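Local atomic coordinates of PfVFT1 (Plasmodium falciparum, PDB entry 5JKQ), a protein that probably binds a small solute between the two lobes of its Venus flytrap, solute-binding-protein-like fold. Residues 110-115 against 120-125. The protein carries 3 engineered substitutions. Residues are numbered along the deposited sequence; the frame is centred on the assembly and turned at random.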
loop_
_atom_site.group_PDB
_atom_site.type_symbol
_atom_site.label_atom_id
_atom_site.label_comp_id
_atom_site.label_asym_id
_atom_site.label_seq_id
_atom_site.Cartn_x
_atom_site.Cartn_y
_atom_site.Cartn_z
ATOM N N ILE A 110 -10.939 3.671 9.904
ATOM C CA ILE A 110 -10.179 2.773 10.769
ATOM C C ILE A 110 -10.189 3.318 12.191
ATOM O O ILE A 110 -10.434 2.576 13.140
ATOM C CB ILE A 110 -8.726 2.585 10.270
ATOM C CG1 ILE A 110 -8.714 1.621 9.081
ATOM C CG2 ILE A 110 -7.816 2.031 11.382
ATOM C CD1 ILE A 110 -7.369 1.503 8.382
ATOM N N TRP A 111 -9.943 4.619 12.330
ATOM C CA TRP A 111 -9.873 5.242 13.648
ATOM C C TRP A 111 -11.254 5.580 14.203
ATOM O O TRP A 111 -11.419 5.712 15.415
ATOM C CB TRP A 111 -8.995 6.493 13.595
ATOM C CG TRP A 111 -7.544 6.141 13.679
ATOM C CD1 TRP A 111 -6.640 6.129 12.658
ATOM C CD2 TRP A 111 -6.837 5.714 14.847
ATOM N NE1 TRP A 111 -5.408 5.731 13.121
ATOM C CE2 TRP A 111 -5.504 5.471 14.462
ATOM C CE3 TRP A 111 -7.199 5.520 16.183
ATOM C CZ2 TRP A 111 -4.533 5.044 15.367
ATOM C CZ3 TRP A 111 -6.234 5.097 17.079
ATOM C CH2 TRP A 111 -4.917 4.863 16.667
ATOM N N GLU A 112 -12.242 5.712 13.324
ATOM C CA GLU A 112 -13.628 5.819 13.766
ATOM C C GLU A 112 -14.042 4.508 14.424
ATOM O O GLU A 112 -14.714 4.501 15.456
ATOM C CB GLU A 112 -14.556 6.150 12.595
ATOM C CG GLU A 112 -14.524 7.615 12.175
ATOM C CD GLU A 112 -15.200 7.869 10.838
ATOM O OE1 GLU A 112 -15.837 6.940 10.297
ATOM O OE2 GLU A 112 -15.093 9.005 10.327
ATOM N N THR A 113 -13.622 3.401 13.818
ATOM C CA THR A 113 -13.905 2.071 14.339
ATOM C C THR A 113 -13.163 1.846 15.654
ATOM O O THR A 113 -13.722 1.301 16.607
ATOM C CB THR A 113 -13.504 0.978 13.322
ATOM O OG1 THR A 113 -14.186 1.201 12.080
ATOM C CG2 THR A 113 -13.850 -0.410 13.842
ATOM N N ILE A 114 -11.905 2.271 15.700
ATOM C CA ILE A 114 -11.101 2.156 16.910
ATOM C C ILE A 114 -11.721 2.992 18.025
ATOM O O ILE A 114 -11.791 2.555 19.176
ATOM C CB ILE A 114 -9.639 2.602 16.658
ATOM C CG1 ILE A 114 -8.928 1.570 15.781
ATOM C CG2 ILE A 114 -8.867 2.763 17.971
ATOM C CD1 ILE A 114 -7.656 2.077 15.132
ATOM N N SER A 115 -12.181 4.190 17.676
ATOM C CA SER A 115 -12.773 5.093 18.651
ATOM C C SER A 115 -14.020 4.483 19.288
ATOM O O SER A 115 -14.276 4.684 20.475
ATOM C CB SER A 115 -13.119 6.433 18.001
ATOM O OG SER A 115 -11.952 7.123 17.596
ATOM N N ASN A 120 -16.804 5.435 22.983
ATOM C CA ASN A 120 -18.164 5.058 22.607
ATOM C C ASN A 120 -18.734 5.983 21.527
ATOM O O ASN A 120 -19.937 6.244 21.487
ATOM C CB ASN A 120 -19.064 5.065 23.847
ATOM C CG ASN A 120 -20.169 4.026 23.777
ATOM O OD1 ASN A 120 -19.904 2.824 23.704
ATOM N ND2 ASN A 120 -21.417 4.484 23.823
ATOM N N ASP A 121 -17.861 6.470 20.650
ATOM C CA ASP A 121 -18.278 7.311 19.531
ATOM C C ASP A 121 -17.187 7.363 18.464
ATOM O O ASP A 121 -16.000 7.325 18.776
ATOM C CB ASP A 121 -18.615 8.727 20.011
ATOM C CG ASP A 121 -19.052 9.641 18.877
ATOM O OD1 ASP A 121 -20.227 9.560 18.459
ATOM O OD2 ASP A 121 -18.219 10.439 18.399
ATOM N N GLU A 122 -17.601 7.454 17.205
ATOM C CA GLU A 122 -16.671 7.443 16.077
ATOM C C GLU A 122 -15.707 8.633 16.064
ATOM O O GLU A 122 -14.644 8.561 15.449
ATOM C CB GLU A 122 -17.456 7.417 14.764
ATOM C CG GLU A 122 -18.403 8.602 14.595
ATOM C CD GLU A 122 -19.124 8.603 13.260
ATOM O OE1 GLU A 122 -18.896 7.676 12.452
ATOM O OE2 GLU A 122 -19.921 9.533 13.020
ATOM N N ASP A 123 -16.077 9.723 16.732
ATOM C CA ASP A 123 -15.289 10.955 16.681
ATOM C C ASP A 123 -14.460 11.192 17.939
ATOM O O ASP A 123 -13.895 12.270 18.112
ATOM C CB ASP A 123 -16.209 12.155 16.454
ATOM C CG ASP A 123 -16.959 12.070 15.145
ATOM O OD1 ASP A 123 -16.371 11.581 14.158
ATOM O OD2 ASP A 123 -18.135 12.489 15.102
ATOM N N ALA A 124 -14.383 10.188 18.806
ATOM C CA ALA A 124 -13.688 10.329 20.081
ATOM C C ALA A 124 -12.224 10.706 19.882
ATOM O O ALA A 124 -11.722 11.625 20.526
ATOM C CB ALA A 124 -13.792 9.041 20.886
ATOM N N ILE A 125 -11.548 9.997 18.983
ATOM C CA ILE A 125 -10.134 10.238 18.723
ATOM C C ILE A 125 -9.969 11.084 17.467
ATOM O O ILE A 125 -10.485 10.745 16.401
ATOM C CB ILE A 125 -9.357 8.915 18.575
ATOM C CG1 ILE A 125 -9.511 8.077 19.846
ATOM C CG2 ILE A 125 -7.878 9.182 18.317
ATOM C CD1 ILE A 125 -9.055 6.646 19.702
#
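The CA atoms of E112 and E122 lie 4.2 Å apart, where the loop 120-125 doubles back along the helix it has just left, and two reciprocal CA-H...O contacts join them, E112 CA to E122 O and E122 CA to E112 O. A type I turn from D121 to A124 then bends the loop back past S115 toward the strand; D121 OD2 takes the N-H of D123 from above its carboxylate plane, an Asx turn. S115 is the hub of the contact. Its OG, anti to its own carbonyl carbon (chi1 -66°), hangs back along the helix, donates to W111 O at 2.7 Å and accepts the N-H of I125 at 3.2 Å, a somewhat bent bond (147°). W111 O is thus gripped twice, S115 N and S115 OG reaching it from opposite faces of the carbonyl plane. S115 CB lies against D121 O and the methyl of A124. The E112 and E122 chains run extended side by side in the same direction, and their OE1 atoms end 3.8 Å apart; this like-charge proximity would probably raise the proton affinity of one of them. On the buried side I125 CD1 touches the six-membered edge of W111 at CE3 (4.1 Å), near the ring plane, while I114 CD1 rests over one indole face, toward its rim. The loop links helix 102-118 to outer strand 126-132 of a three-stranded parallel sheet. I72 of helix 68-75 touches both W111 and I125, and F119, just after helix 102-118, packs on A124 and I125, the last residues before the strand.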